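Local coordinates for alpha-1,3-glucanase (Bacillus circulans, PDB 5ZRU), which hydrolyses alpha-1,3-glucan as a family GH87 glycoside hydrolase, this chain being the catalytic unit of a longer protein that probably also binds carbohydrate, at residues Val187-Phe192 and Lys218-Pro223; Asp201-Phe206 and Asn231-Gly236; Ala224-Leu229 and His254-Phe259; His281-Ser286 and Trp315-Glu320. All blocks are in the same frame, centred on the assembly; numbering follows the deposited sequence.

Interaction 1: Val187-Phe192 and Lys218-Pro223. With SO4 (sulfate ion), chain E.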
# COMPACT_ATOMS: atom_id res chain seq x y z
N VAL A 187 18.61 -26.21 1.60
CA VAL A 187 19.13 -25.98 2.93
C VAL A 187 18.07 -25.20 3.68
O VAL A 187 17.34 -24.41 3.08
CB VAL A 187 20.48 -25.23 2.95
CG1 VAL A 187 21.56 -26.01 2.21
CG2 VAL A 187 20.33 -23.84 2.36
N SER A 188 17.95 -25.46 4.97
CA SER A 188 16.98 -24.77 5.81
C SER A 188 17.71 -23.93 6.84
O SER A 188 18.81 -24.28 7.28
CB SER A 188 16.05 -25.77 6.52
OG SER A 188 15.23 -25.12 7.49
N VAL A 189 17.09 -22.81 7.24
CA VAL A 189 17.70 -22.00 8.29
C VAL A 189 17.83 -22.80 9.58
O VAL A 189 18.74 -22.53 10.38
CB VAL A 189 16.89 -20.71 8.52
CG1 VAL A 189 16.98 -19.80 7.28
CG2 VAL A 189 15.44 -21.05 8.88
N THR A 190 16.96 -23.78 9.80
CA THR A 190 17.08 -24.57 11.02
C THR A 190 18.25 -25.55 10.96
O THR A 190 18.69 -26.03 12.01
CB THR A 190 15.78 -25.32 11.32
OG1 THR A 190 15.47 -26.20 10.23
CG2 THR A 190 14.62 -24.34 11.51
N ASP A 191 18.77 -25.84 9.76
CA ASP A 191 20.00 -26.62 9.66
C ASP A 191 21.17 -25.90 10.32
O ASP A 191 22.15 -26.56 10.71
CB ASP A 191 20.39 -26.89 8.20
CG ASP A 191 19.37 -27.73 7.46
OD1 ASP A 191 18.53 -28.38 8.11
OD2 ASP A 191 19.43 -27.74 6.21
N PHE A 192 21.10 -24.58 10.44
CA PHE A 192 22.21 -23.77 10.91
C PHE A 192 21.91 -23.12 12.26
O PHE A 192 22.60 -22.17 12.66
CB PHE A 192 22.58 -22.73 9.85
CG PHE A 192 23.14 -23.36 8.61
CD1 PHE A 192 24.50 -23.60 8.50
CD2 PHE A 192 22.30 -23.80 7.60
CE1 PHE A 192 25.02 -24.22 7.38
CE2 PHE A 192 22.82 -24.43 6.48
CZ PHE A 192 24.17 -24.64 6.38
N LYS A 218 21.82 -24.44 -3.62
CA LYS A 218 20.56 -25.00 -3.15
C LYS A 218 19.57 -23.90 -2.79
O LYS A 218 19.95 -22.77 -2.46
CB LYS A 218 20.79 -25.91 -1.94
CG LYS A 218 21.58 -27.17 -2.26
CD LYS A 218 21.79 -28.01 -1.01
CE LYS A 218 22.50 -29.32 -1.35
NZ LYS A 218 22.76 -30.13 -0.13
N ILE A 219 18.28 -24.24 -2.86
CA ILE A 219 17.23 -23.37 -2.34
C ILE A 219 17.43 -23.16 -0.84
O ILE A 219 17.78 -24.09 -0.11
CB ILE A 219 15.85 -23.98 -2.62
CG1 ILE A 219 15.52 -23.95 -4.11
CG2 ILE A 219 14.74 -23.29 -1.81
CD1 ILE A 219 14.36 -24.84 -4.46
N LEU A 220 17.18 -21.93 -0.37
CA LEU A 220 17.12 -21.64 1.06
C LEU A 220 15.67 -21.69 1.51
O LEU A 220 14.86 -20.85 1.10
CB LEU A 220 17.75 -20.28 1.38
CG LEU A 220 17.63 -19.81 2.84
CD1 LEU A 220 18.11 -20.89 3.79
CD2 LEU A 220 18.41 -18.50 3.06
N TYR A 221 15.34 -22.66 2.35
CA TYR A 221 13.99 -22.84 2.88
C TYR A 221 13.90 -22.28 4.29
O TYR A 221 14.81 -22.47 5.11
CB TYR A 221 13.64 -24.33 2.88
CG TYR A 221 12.26 -24.70 3.43
CD1 TYR A 221 11.11 -24.32 2.76
CD2 TYR A 221 12.13 -25.47 4.58
CE1 TYR A 221 9.86 -24.68 3.24
CE2 TYR A 221 10.88 -25.84 5.07
CZ TYR A 221 9.75 -25.44 4.38
OH TYR A 221 8.52 -25.80 4.83
N ILE A 222 12.81 -21.58 4.58
CA ILE A 222 12.49 -21.13 5.93
C ILE A 222 11.22 -21.86 6.35
O ILE A 222 10.15 -21.61 5.78
CB ILE A 222 12.31 -19.61 6.00
CG1 ILE A 222 13.54 -18.90 5.45
CG2 ILE A 222 12.07 -19.17 7.46
CD1 ILE A 222 13.34 -17.41 5.25
N PRO A 223 11.29 -22.78 7.32
CA PRO A 223 10.10 -23.59 7.66
C PRO A 223 9.04 -22.78 8.38
O PRO A 223 9.24 -21.59 8.65
CB PRO A 223 10.66 -24.69 8.56
CG PRO A 223 11.84 -24.07 9.19
CD PRO A 223 12.46 -23.19 8.11
S SO4 E . 12.84 -28.22 8.03
O1 SO4 E . 11.47 -28.48 7.57
O2 SO4 E . 13.38 -27.04 7.36
O3 SO4 E . 13.68 -29.38 7.72
O4 SO4 E . 12.83 -27.98 9.48

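Interaction 2: Asp201-Phe206 and Asn231-Gly236. With CA (calcium ion), chain H.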
# COMPACT_ATOMS: atom_id res chain seq x y z
N ASP A 201 17.06 -14.87 18.88
CA ASP A 201 17.48 -14.31 17.61
C ASP A 201 18.00 -15.38 16.66
O ASP A 201 18.81 -16.23 17.04
CB ASP A 201 18.55 -13.25 17.85
CG ASP A 201 18.74 -12.33 16.65
OD1 ASP A 201 19.17 -12.82 15.60
OD2 ASP A 201 18.45 -11.14 16.77
N ASP A 202 17.57 -15.31 15.39
CA ASP A 202 17.92 -16.30 14.38
C ASP A 202 18.82 -15.75 13.28
O ASP A 202 19.16 -16.49 12.36
CB ASP A 202 16.63 -16.86 13.75
CG ASP A 202 15.71 -17.47 14.79
OD1 ASP A 202 16.10 -18.50 15.38
OD2 ASP A 202 14.61 -16.91 15.03
N LEU A 203 19.23 -14.48 13.36
CA LEU A 203 19.88 -13.85 12.21
C LEU A 203 21.25 -14.47 11.92
O LEU A 203 21.65 -14.55 10.75
CB LEU A 203 20.00 -12.34 12.43
CG LEU A 203 20.67 -11.54 11.30
CD1 LEU A 203 19.98 -11.77 9.95
CD2 LEU A 203 20.69 -10.06 11.62
N ALA A 204 21.97 -14.94 12.94
CA ALA A 204 23.24 -15.61 12.66
C ALA A 204 23.00 -16.87 11.84
O ALA A 204 23.74 -17.15 10.88
CB ALA A 204 23.97 -15.95 13.96
N ALA A 205 21.96 -17.64 12.18
CA ALA A 205 21.64 -18.84 11.41
C ALA A 205 21.18 -18.49 10.00
O ALA A 205 21.52 -19.19 9.04
CB ALA A 205 20.58 -19.65 12.14
N PHE A 206 20.39 -17.42 9.85
CA PHE A 206 19.97 -16.99 8.51
C PHE A 206 21.17 -16.63 7.65
O PHE A 206 21.23 -17.00 6.47
CB PHE A 206 19.02 -15.80 8.61
CG PHE A 206 17.58 -16.16 8.82
CD1 PHE A 206 17.21 -17.09 9.79
CD2 PHE A 206 16.58 -15.54 8.09
CE1 PHE A 206 15.88 -17.40 9.99
CE2 PHE A 206 15.24 -15.83 8.29
CZ PHE A 206 14.89 -16.78 9.25
N ASN A 231 18.57 -7.45 13.47
CA ASN A 231 19.09 -6.36 12.66
C ASN A 231 18.67 -6.58 11.22
O ASN A 231 17.91 -7.51 10.91
CB ASN A 231 20.61 -6.23 12.78
CG ASN A 231 21.05 -4.78 12.76
OD1 ASN A 231 20.99 -4.09 11.72
ND2 ASN A 231 21.49 -4.29 13.93
N MET A 232 19.18 -5.73 10.33
CA MET A 232 18.89 -5.87 8.91
C MET A 232 19.46 -7.18 8.40
O MET A 232 20.58 -7.57 8.75
CB MET A 232 19.48 -4.68 8.14
CG MET A 232 19.15 -4.67 6.62
SD MET A 232 19.98 -3.35 5.74
CE MET A 232 19.33 -1.88 6.56
N TRP A 233 18.68 -7.89 7.58
CA TRP A 233 19.16 -9.11 6.94
C TRP A 233 19.80 -8.73 5.62
O TRP A 233 19.10 -8.35 4.67
CB TRP A 233 18.01 -10.10 6.74
CG TRP A 233 18.44 -11.46 6.23
CD1 TRP A 233 19.72 -11.94 6.14
CD2 TRP A 233 17.59 -12.49 5.70
NE1 TRP A 233 19.72 -13.21 5.60
CE2 TRP A 233 18.43 -13.57 5.32
CE3 TRP A 233 16.21 -12.61 5.52
CZ2 TRP A 233 17.92 -14.75 4.78
CZ3 TRP A 233 15.71 -13.78 4.98
CH2 TRP A 233 16.56 -14.84 4.61
N LYS A 234 21.13 -8.82 5.54
CA LYS A 234 21.88 -8.44 4.35
C LYS A 234 22.21 -9.70 3.57
O LYS A 234 22.96 -10.55 4.05
CB LYS A 234 23.14 -7.66 4.71
CG LYS A 234 22.82 -6.36 5.43
CD LYS A 234 24.06 -5.63 5.90
CE LYS A 234 23.66 -4.36 6.65
NZ LYS A 234 24.80 -3.40 6.78
N ILE A 235 21.66 -9.81 2.37
CA ILE A 235 21.76 -11.01 1.56
C ILE A 235 22.74 -10.70 0.45
O ILE A 235 22.38 -10.08 -0.56
CB ILE A 235 20.38 -11.44 1.04
CG1 ILE A 235 19.47 -11.74 2.23
CG2 ILE A 235 20.51 -12.65 0.11
CD1 ILE A 235 18.03 -12.13 1.83
N GLY A 236 24.00 -11.11 0.65
CA GLY A 236 25.10 -10.65 -0.17
C GLY A 236 25.67 -9.34 0.34
O GLY A 236 25.12 -8.69 1.24
CA CA H . 14.46 -18.14 17.17
O HOH W 1 16.34 -19.36 18.20
O HOH W 2 12.10 -17.19 17.07

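Interaction 3: Ala224-Leu229 and His254-Phe259. With PE5 (3,6,9,12,15,18,21,24-octaoxahexacosan-1-ol), chain C.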
# COMPACT_ATOMS: atom_id res chain seq x y z
N ALA A 224 7.92 -23.42 8.69
CA ALA A 224 6.85 -22.75 9.43
C ALA A 224 7.35 -22.29 10.80
O ALA A 224 8.15 -22.97 11.44
CB ALA A 224 5.65 -23.68 9.60
N GLY A 225 6.85 -21.15 11.24
CA GLY A 225 7.16 -20.62 12.55
C GLY A 225 7.59 -19.17 12.47
O GLY A 225 7.75 -18.59 11.40
N THR A 226 7.78 -18.59 13.65
CA THR A 226 8.24 -17.21 13.77
C THR A 226 9.73 -17.20 14.06
O THR A 226 10.19 -17.83 15.03
CB THR A 226 7.48 -16.47 14.87
OG1 THR A 226 6.09 -16.39 14.53
CG2 THR A 226 8.04 -15.05 15.03
N PHE A 227 10.48 -16.48 13.23
CA PHE A 227 11.91 -16.30 13.40
C PHE A 227 12.19 -14.83 13.67
O PHE A 227 11.54 -13.95 13.09
CB PHE A 227 12.65 -16.78 12.16
CG PHE A 227 12.44 -18.23 11.90
CD1 PHE A 227 13.30 -19.18 12.44
CD2 PHE A 227 11.34 -18.66 11.17
CE1 PHE A 227 13.09 -20.53 12.21
CE2 PHE A 227 11.12 -20.00 10.95
CZ PHE A 227 12.00 -20.94 11.47
N HIS A 228 13.15 -14.56 14.56
CA HIS A 228 13.41 -13.22 15.06
C HIS A 228 14.77 -12.75 14.57
O HIS A 228 15.78 -13.43 14.79
CB HIS A 228 13.33 -13.17 16.59
CG HIS A 228 11.95 -13.39 17.12
ND1 HIS A 228 11.45 -14.65 17.40
CD2 HIS A 228 10.95 -12.52 17.41
CE1 HIS A 228 10.21 -14.54 17.85
NE2 HIS A 228 9.88 -13.26 17.86
N LEU A 229 14.79 -11.60 13.91
CA LEU A 229 16.01 -11.06 13.33
C LEU A 229 16.29 -9.69 13.95
O LEU A 229 15.54 -8.74 13.71
CB LEU A 229 15.89 -10.96 11.81
CG LEU A 229 15.51 -12.23 11.05
CD1 LEU A 229 15.60 -11.99 9.54
CD2 LEU A 229 16.40 -13.40 11.43
N HIS A 254 2.25 -19.16 7.54
CA HIS A 254 3.01 -20.13 8.32
C HIS A 254 4.38 -19.63 8.74
O HIS A 254 4.81 -19.93 9.86
CB HIS A 254 3.16 -21.44 7.52
CG HIS A 254 1.85 -22.12 7.25
ND1 HIS A 254 1.19 -22.87 8.20
CD2 HIS A 254 1.07 -22.14 6.14
CE1 HIS A 254 0.06 -23.33 7.69
NE2 HIS A 254 -0.03 -22.90 6.44
N THR A 255 5.07 -18.88 7.89
CA THR A 255 6.44 -18.43 8.15
C THR A 255 6.43 -16.93 8.40
O THR A 255 6.11 -16.16 7.48
CB THR A 255 7.36 -18.78 6.98
OG1 THR A 255 7.45 -20.20 6.84
CG2 THR A 255 8.75 -18.20 7.21
N ASN A 256 6.81 -16.52 9.62
CA ASN A 256 6.87 -15.11 10.02
C ASN A 256 8.31 -14.72 10.28
O ASN A 256 8.99 -15.34 11.12
CB ASN A 256 6.05 -14.85 11.29
CG ASN A 256 4.55 -14.98 11.08
OD1 ASN A 256 4.09 -15.28 9.99
ND2 ASN A 256 3.78 -14.75 12.14
N ILE A 257 8.78 -13.68 9.60
CA ILE A 257 10.06 -13.05 9.93
C ILE A 257 9.75 -11.79 10.72
O ILE A 257 9.12 -10.86 10.20
CB ILE A 257 10.89 -12.74 8.68
CG1 ILE A 257 11.33 -14.03 7.97
CG2 ILE A 257 12.13 -11.93 9.07
CD1 ILE A 257 12.16 -13.76 6.69
N GLN A 258 10.19 -11.75 11.97
CA GLN A 258 9.91 -10.63 12.86
C GLN A 258 11.21 -9.89 13.12
O GLN A 258 12.09 -10.41 13.82
CB GLN A 258 9.30 -11.11 14.18
CG GLN A 258 9.09 -9.96 15.16
CD GLN A 258 8.02 -9.00 14.68
OE1 GLN A 258 6.86 -9.38 14.50
NE2 GLN A 258 8.41 -7.74 14.43
N PHE A 259 11.35 -8.70 12.56
CA PHE A 259 12.49 -7.86 12.91
C PHE A 259 12.23 -7.22 14.27
O PHE A 259 11.14 -6.68 14.51
CB PHE A 259 12.73 -6.80 11.83
CG PHE A 259 13.24 -7.38 10.54
CD1 PHE A 259 14.60 -7.62 10.37
CD2 PHE A 259 12.36 -7.73 9.52
CE1 PHE A 259 15.07 -8.17 9.20
CE2 PHE A 259 12.83 -8.28 8.33
CZ PHE A 259 14.18 -8.50 8.17
C48 PE5 C . 8.52 -7.01 18.22
C50 PE5 C . 7.70 -5.81 17.74
O1 PE5 C . 6.95 -5.29 18.80
C1 PE5 C . 6.21 -4.14 18.49
C2 PE5 C . 5.27 -3.76 19.64
O2 PE5 C . 4.31 -4.77 19.82
C3 PE5 C . 3.48 -4.63 20.94
C4 PE5 C . 2.54 -5.83 21.04
O3 PE5 C . 1.80 -5.96 19.85
C5 PE5 C . 0.83 -6.97 19.82
C6 PE5 C . 0.94 -7.79 18.53
O4 PE5 C . 0.19 -7.24 17.48
C7 PE5 C . 0.78 -7.27 16.21
C8 PE5 C . 1.24 -8.69 15.86
O5 PE5 C . 2.13 -8.64 14.79
C9 PE5 C . 2.82 -9.84 14.55
C10 PE5 C . 2.23 -10.50 13.31
O6 PE5 C . 1.86 -11.81 13.61
C11 PE5 C . 0.91 -12.36 12.75
C12 PE5 C . 0.36 -13.66 13.34
O7 PE5 C . 0.70 -14.67 12.44
C13 PE5 C . -0.29 -15.65 12.25
C14 PE5 C . 0.39 -16.94 11.82
O8 PE5 C . 1.62 -17.04 12.49
C15 PE5 C . 2.42 -18.14 12.15
C16 PE5 C . 2.59 -19.04 13.39
O52 PE5 C . 3.89 -18.92 13.91
O HOH W 3 4.74 -13.83 14.79

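Interaction 4: His281-Ser286 and Trp315-Glu320. With CA (calcium ion), chain L; PE5 (3,6,9,12,15,18,21,24-octaoxahexacosan-1-ol), chain C.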
# COMPACT_ATOMS: atom_id res chain seq x y z
N HIS A 281 6.66 -16.51 -0.19
CA HIS A 281 5.88 -17.33 0.74
C HIS A 281 6.29 -17.08 2.19
O HIS A 281 6.46 -18.01 2.99
CB HIS A 281 5.97 -18.81 0.37
CG HIS A 281 5.13 -19.14 -0.82
ND1 HIS A 281 3.77 -18.95 -0.84
CD2 HIS A 281 5.47 -19.58 -2.06
CE1 HIS A 281 3.29 -19.29 -2.02
NE2 HIS A 281 4.30 -19.67 -2.78
N ILE A 282 6.41 -15.80 2.53
CA ILE A 282 6.87 -15.35 3.84
C ILE A 282 6.05 -14.14 4.24
O ILE A 282 5.73 -13.30 3.39
CB ILE A 282 8.37 -15.02 3.79
CG1 ILE A 282 9.19 -16.31 3.71
CG2 ILE A 282 8.81 -14.17 4.98
CD1 ILE A 282 10.55 -16.12 3.12
N TYR A 283 5.68 -14.08 5.52
CA TYR A 283 5.19 -12.85 6.14
C TYR A 283 6.34 -12.16 6.86
O TYR A 283 7.14 -12.82 7.54
CB TYR A 283 4.05 -13.16 7.12
CG TYR A 283 3.70 -11.99 8.01
CD1 TYR A 283 2.85 -10.99 7.57
CD2 TYR A 283 4.23 -11.89 9.30
CE1 TYR A 283 2.54 -9.90 8.38
CE2 TYR A 283 3.93 -10.81 10.11
CZ TYR A 283 3.08 -9.82 9.66
OH TYR A 283 2.77 -8.75 10.47
N MET A 284 6.43 -10.83 6.74
CA MET A 284 7.48 -10.08 7.43
C MET A 284 6.87 -8.89 8.17
O MET A 284 5.97 -8.23 7.65
CB MET A 284 8.55 -9.54 6.47
CG MET A 284 9.24 -10.59 5.62
SD MET A 284 10.93 -10.08 5.22
CE MET A 284 10.66 -8.39 4.64
N ASN A 285 7.40 -8.61 9.35
CA ASN A 285 6.97 -7.50 10.19
C ASN A 285 8.20 -6.81 10.75
O ASN A 285 9.26 -7.43 10.92
CB ASN A 285 6.08 -8.01 11.32
CG ASN A 285 5.47 -6.89 12.13
OD1 ASN A 285 5.14 -5.84 11.60
ND2 ASN A 285 5.33 -7.11 13.43
N SER A 286 8.07 -5.52 11.04
CA SER A 286 9.15 -4.71 11.58
C SER A 286 9.02 -4.54 13.09
O SER A 286 8.09 -5.02 13.73
CB SER A 286 9.13 -3.33 10.94
OG SER A 286 8.10 -2.58 11.57
N TRP A 315 3.88 -11.14 2.35
CA TRP A 315 2.98 -10.32 3.15
C TRP A 315 3.88 -9.48 4.04
O TRP A 315 4.57 -10.03 4.91
CB TRP A 315 2.03 -11.20 3.97
CG TRP A 315 0.87 -10.52 4.63
CD1 TRP A 315 0.68 -9.17 4.78
CD2 TRP A 315 -0.26 -11.16 5.23
NE1 TRP A 315 -0.52 -8.93 5.43
CE2 TRP A 315 -1.11 -10.14 5.72
CE3 TRP A 315 -0.64 -12.50 5.41
CZ2 TRP A 315 -2.31 -10.42 6.37
CZ3 TRP A 315 -1.84 -12.77 6.06
CH2 TRP A 315 -2.67 -11.74 6.52
N VAL A 316 3.96 -8.17 3.79
CA VAL A 316 4.90 -7.31 4.51
C VAL A 316 4.17 -6.06 5.01
O VAL A 316 3.35 -5.48 4.29
CB VAL A 316 6.13 -6.93 3.66
CG1 VAL A 316 6.91 -8.18 3.29
CG2 VAL A 316 5.72 -6.12 2.42
N GLU A 317 4.46 -5.68 6.25
CA GLU A 317 3.81 -4.51 6.81
C GLU A 317 4.69 -3.84 7.85
O GLU A 317 5.60 -4.46 8.42
CB GLU A 317 2.44 -4.87 7.43
CG GLU A 317 2.42 -5.96 8.46
CD GLU A 317 1.00 -6.34 8.91
OE1 GLU A 317 0.02 -5.68 8.47
OE2 GLU A 317 0.86 -7.29 9.70
N HIS A 318 4.40 -2.56 8.10
CA HIS A 318 5.01 -1.75 9.15
C HIS A 318 6.46 -1.39 8.85
O HIS A 318 7.21 -1.00 9.77
CB HIS A 318 4.90 -2.44 10.52
CG HIS A 318 3.50 -2.84 10.86
ND1 HIS A 318 3.20 -4.02 11.51
CD2 HIS A 318 2.32 -2.21 10.64
CE1 HIS A 318 1.89 -4.10 11.67
NE2 HIS A 318 1.34 -3.02 11.15
N PHE A 319 6.88 -1.47 7.60
CA PHE A 319 8.22 -1.02 7.25
C PHE A 319 8.18 0.43 6.80
O PHE A 319 7.12 1.04 6.67
CB PHE A 319 8.82 -1.93 6.16
CG PHE A 319 9.12 -3.31 6.66
CD1 PHE A 319 10.34 -3.59 7.28
CD2 PHE A 319 8.18 -4.32 6.58
CE1 PHE A 319 10.62 -4.86 7.77
CE2 PHE A 319 8.44 -5.59 7.06
CZ PHE A 319 9.66 -5.87 7.67
N GLU A 320 9.37 1.01 6.58
CA GLU A 320 9.44 2.36 6.05
C GLU A 320 8.73 2.44 4.71
O GLU A 320 7.89 3.32 4.48
CB GLU A 320 10.90 2.78 5.91
CG GLU A 320 11.11 4.12 5.23
CD GLU A 320 12.57 4.38 4.94
OE1 GLU A 320 13.38 3.43 5.03
OE2 GLU A 320 12.92 5.54 4.63
CA CA L . 4.25 -20.64 -4.73
C48 PE5 C . 8.52 -7.01 18.22
C50 PE5 C . 7.70 -5.81 17.74
O1 PE5 C . 6.95 -5.29 18.80
C1 PE5 C . 6.21 -4.14 18.49
C2 PE5 C . 5.27 -3.76 19.64
O2 PE5 C . 4.31 -4.77 19.82
C3 PE5 C . 3.48 -4.63 20.94
C4 PE5 C . 2.54 -5.83 21.04
O3 PE5 C . 1.80 -5.96 19.85
C5 PE5 C . 0.83 -6.97 19.82
C6 PE5 C . 0.94 -7.79 18.53
O4 PE5 C . 0.19 -7.24 17.48
C7 PE5 C . 0.78 -7.27 16.21
C8 PE5 C . 1.24 -8.69 15.86
O5 PE5 C . 2.13 -8.64 14.79
C9 PE5 C . 2.82 -9.84 14.55
C10 PE5 C . 2.23 -10.50 13.31
O6 PE5 C . 1.86 -11.81 13.61
C11 PE5 C . 0.91 -12.36 12.75
C12 PE5 C . 0.36 -13.66 13.34
O7 PE5 C . 0.70 -14.67 12.44
C13 PE5 C . -0.29 -15.65 12.25
C14 PE5 C . 0.39 -16.94 11.82
O8 PE5 C . 1.62 -17.04 12.49
C15 PE5 C . 2.42 -18.14 12.15
C16 PE5 C . 2.59 -19.04 13.39
O52 PE5 C . 3.89 -18.92 13.91
O HOH W 4 3.48 -19.47 -6.44
O HOH W 5 6.53 -20.98 -5.32

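Interaction 1: Val187-Phe192 and Lys218-Pro223
Val187 and Leu220 pair in parallel: Val187 N donates to Ile219 O (2.8 Å), Tyr221 N to Val187 O, and Val189 N to Tyr221 O. The tight part is the face carrying Val187 and Leu220. With CG anti to the backbone N (chi1 174°), Leu220 swings CD1 toward segment 187-192, 3.8 Å from Val189 CG1 in the 3-10 turn and 4.0 Å from Val187 CG2. Val189 sends its other branch, CG2, onto Pro223 CD (3.7 Å). Compact aliphatic groups suit this face because helix 203-216 packs over it, with Ala213 against Val187 and Ala209 against Leu220. The face of Ser188 and Tyr221 is polar. Ser188 OG donates to O2 of a sulfate (2.7 Å) and also accepts from Thr190 N, an ST turn. That same sulfate O2 lies at the edge of the Tyr221 ring, 3.4 Å from Tyr221 CD2; Tyr221 OH is bonded to Ile180 O. The looser, partly exposed side is at Thr190 and Pro223, where Thr190 CG2 touches Pro223 CG. Arg182 also grips the sulfate, so the polar side forms a small anion site, probably filled from the crystallisation liquor, whereas apolar packing holds the opposite face.

Interaction 2: Asp201-Phe206 and Asn231-Gly236
Phe206 and Trp233 meet in a T-shaped stack where helix 203-216 packs on strand 233-235, at the N-terminal end of the parallel beta-helix that this domain shares with the pectate-lyase-like clan. The edge of Phe206 points at the face of the Trp233 six-membered ring, with centroids 4.9 Å apart and planes at 69°. Phe206 CD2 makes the closest approach, 3.5 Å from Trp233 CH2. The indole reaches this spot because Trp233 CG stands anti to the backbone N (chi1 -173°), and Ile235 CD1 fills its other face, so the broad ring is clamped between an aromatic edge and a methyl group. With an alanine at Trp233 the indole would be gone, which is likely to open a gap beneath the helix and leave the edge of Phe206 without its partner face.

Apolar packing continues one helical turn earlier. Leu203 CD1 lies 3.8 Å from Trp233 CD1, while its other branch, CD2, rests against Asn231 CB and the Met232 carbonyl; a branched leucine can touch both.

The contact between the segments is apolar; polar bonds lie within each segment or go outside, as from His228 N to Asp202 OD2. Leu203 N donates to Asp201 OD1 at 2.8 Å, a capping bond at the start of the helix, and Met232 N donates to Asn231 OD1. Metal coordination fixes the chain just before the helix, where an acidic residue fits: calcium is held by Asp202, Val195 O, Asp198 OD1, Gln200 O and two waters, and Asp202 chelates it through both OD1 and OD2, each 2.5 Å from the ion.

Interaction 3: Ala224-Leu229 and His254-Phe259
Thr226 and Asn256 stand next to each other on parallel strands with matching first torsions: Thr226 OG1 (chi1 -63°) and Asn256 CG (chi1 -69°) each lie anti to the carbonyl carbon. The hydroxyl thereby rests 3.6 Å from Asn256 CB, and one water joins the two polar ends, 2.9 Å from Thr226 OG1 and 3.0 Å from Asn256 ND2. The amide nitrogen also donates to O7 of a bound polyether chain (3.1 Å). Small polar residues fit here, since this face meets water and ligand. Further along it, His228 CD2 touches the aliphatic part of Gln258 at CG, while the glutamine amide bonds to Asn285 of the next strand.

The opposite face is mainly apolar toward Leu229; Thr255, whose OG1 bonds to Ala250 N and Ile222 O, is the exception. Leu229 CD1 presses on Ile257 CG2 (3.5 Å), and Leu229 CB lies 3.9 Å from Phe259 CD1. Between the faces five backbone hydrogen bonds run from Gly225 N to Leu229 N, among them the straight Gln258 N to Phe227 O (2.8 Å). Gly225 suits its place because its backbone angles would jam a side chain against the preceding carbonyl.

Strand 255-259 thus lies between strands 225-229 and 277-285 as their common neighbour in the solenoid wall, while Phe206 of helix 203-216 covers Leu229 and Ile257 and Leu203 adds to the cover over Leu229.

Interaction 4: His281-Ser286 and Trp315-Glu320
Tyr283 and Trp315 form a T-shaped pair, the tyrosine edge directed at the face of the Trp315 five-membered ring, with centroids 5.1 Å apart. Because Tyr283 CG is anti to its own N (chi1 168°), CD1 lies over the indole, 3.6 Å from Trp315 CG, and the phenol continues to Glu317. There Tyr283 OH donates to the anti lone pair of Glu317 OE2 (2.5 Å), with ring and carboxylate nearly perpendicular. Glu317 places CG between its backbone N and carbonyl carbon (chi1 55°), then extends to meet the hydroxyl; its OE1 is held by Asn348. A phenylalanine replacing Tyr283 would lack the hydroxyl, and Glu317 OE2 would probably be left without this donor.

Beyond the paired strands, His318 ND1 donates to Asn285 OD1 (2.7 Å), while His318 NE2 bonds to Asp138. Ser286, small enough to fit closely, turns OG onto His318 O (2.6 Å) and lays CB over the Phe319 ring, a CH-pi contact of 4.0 Å to the centroid. On the other face Met284 CB packs against Val316 CG1 (3.8 Å).

The two parallel strands belong to successive coils of the beta-helix: strand 255-259 flanks strand 277-285, and strand 345-347 flanks strand 310-317.

All four contacts lie near the start of the beta-helix; interactions 1 and 2, and 2 and 3, cross along the chain, while 1, 3 and 4 are in series. Interactions 3 and 4, with centres about 10 Å apart, share a strand boundary: Thr255 O lies 2.9 Å from Tyr283 N. Both touch the same polyether chain. In the hydrophobic interior Ile222 CD1 of interaction 1 is 4.1 Å from Ile257 CD1 of interaction 3 and 3.7 Å from Ile282 CD1 of interaction 4; it also meets Phe206 CE2 of interaction 2 at 3.9 Å. Interactions 2 and 3 meet beside the calcium site, where Asp202 N lies 2.7 Å from His228 O.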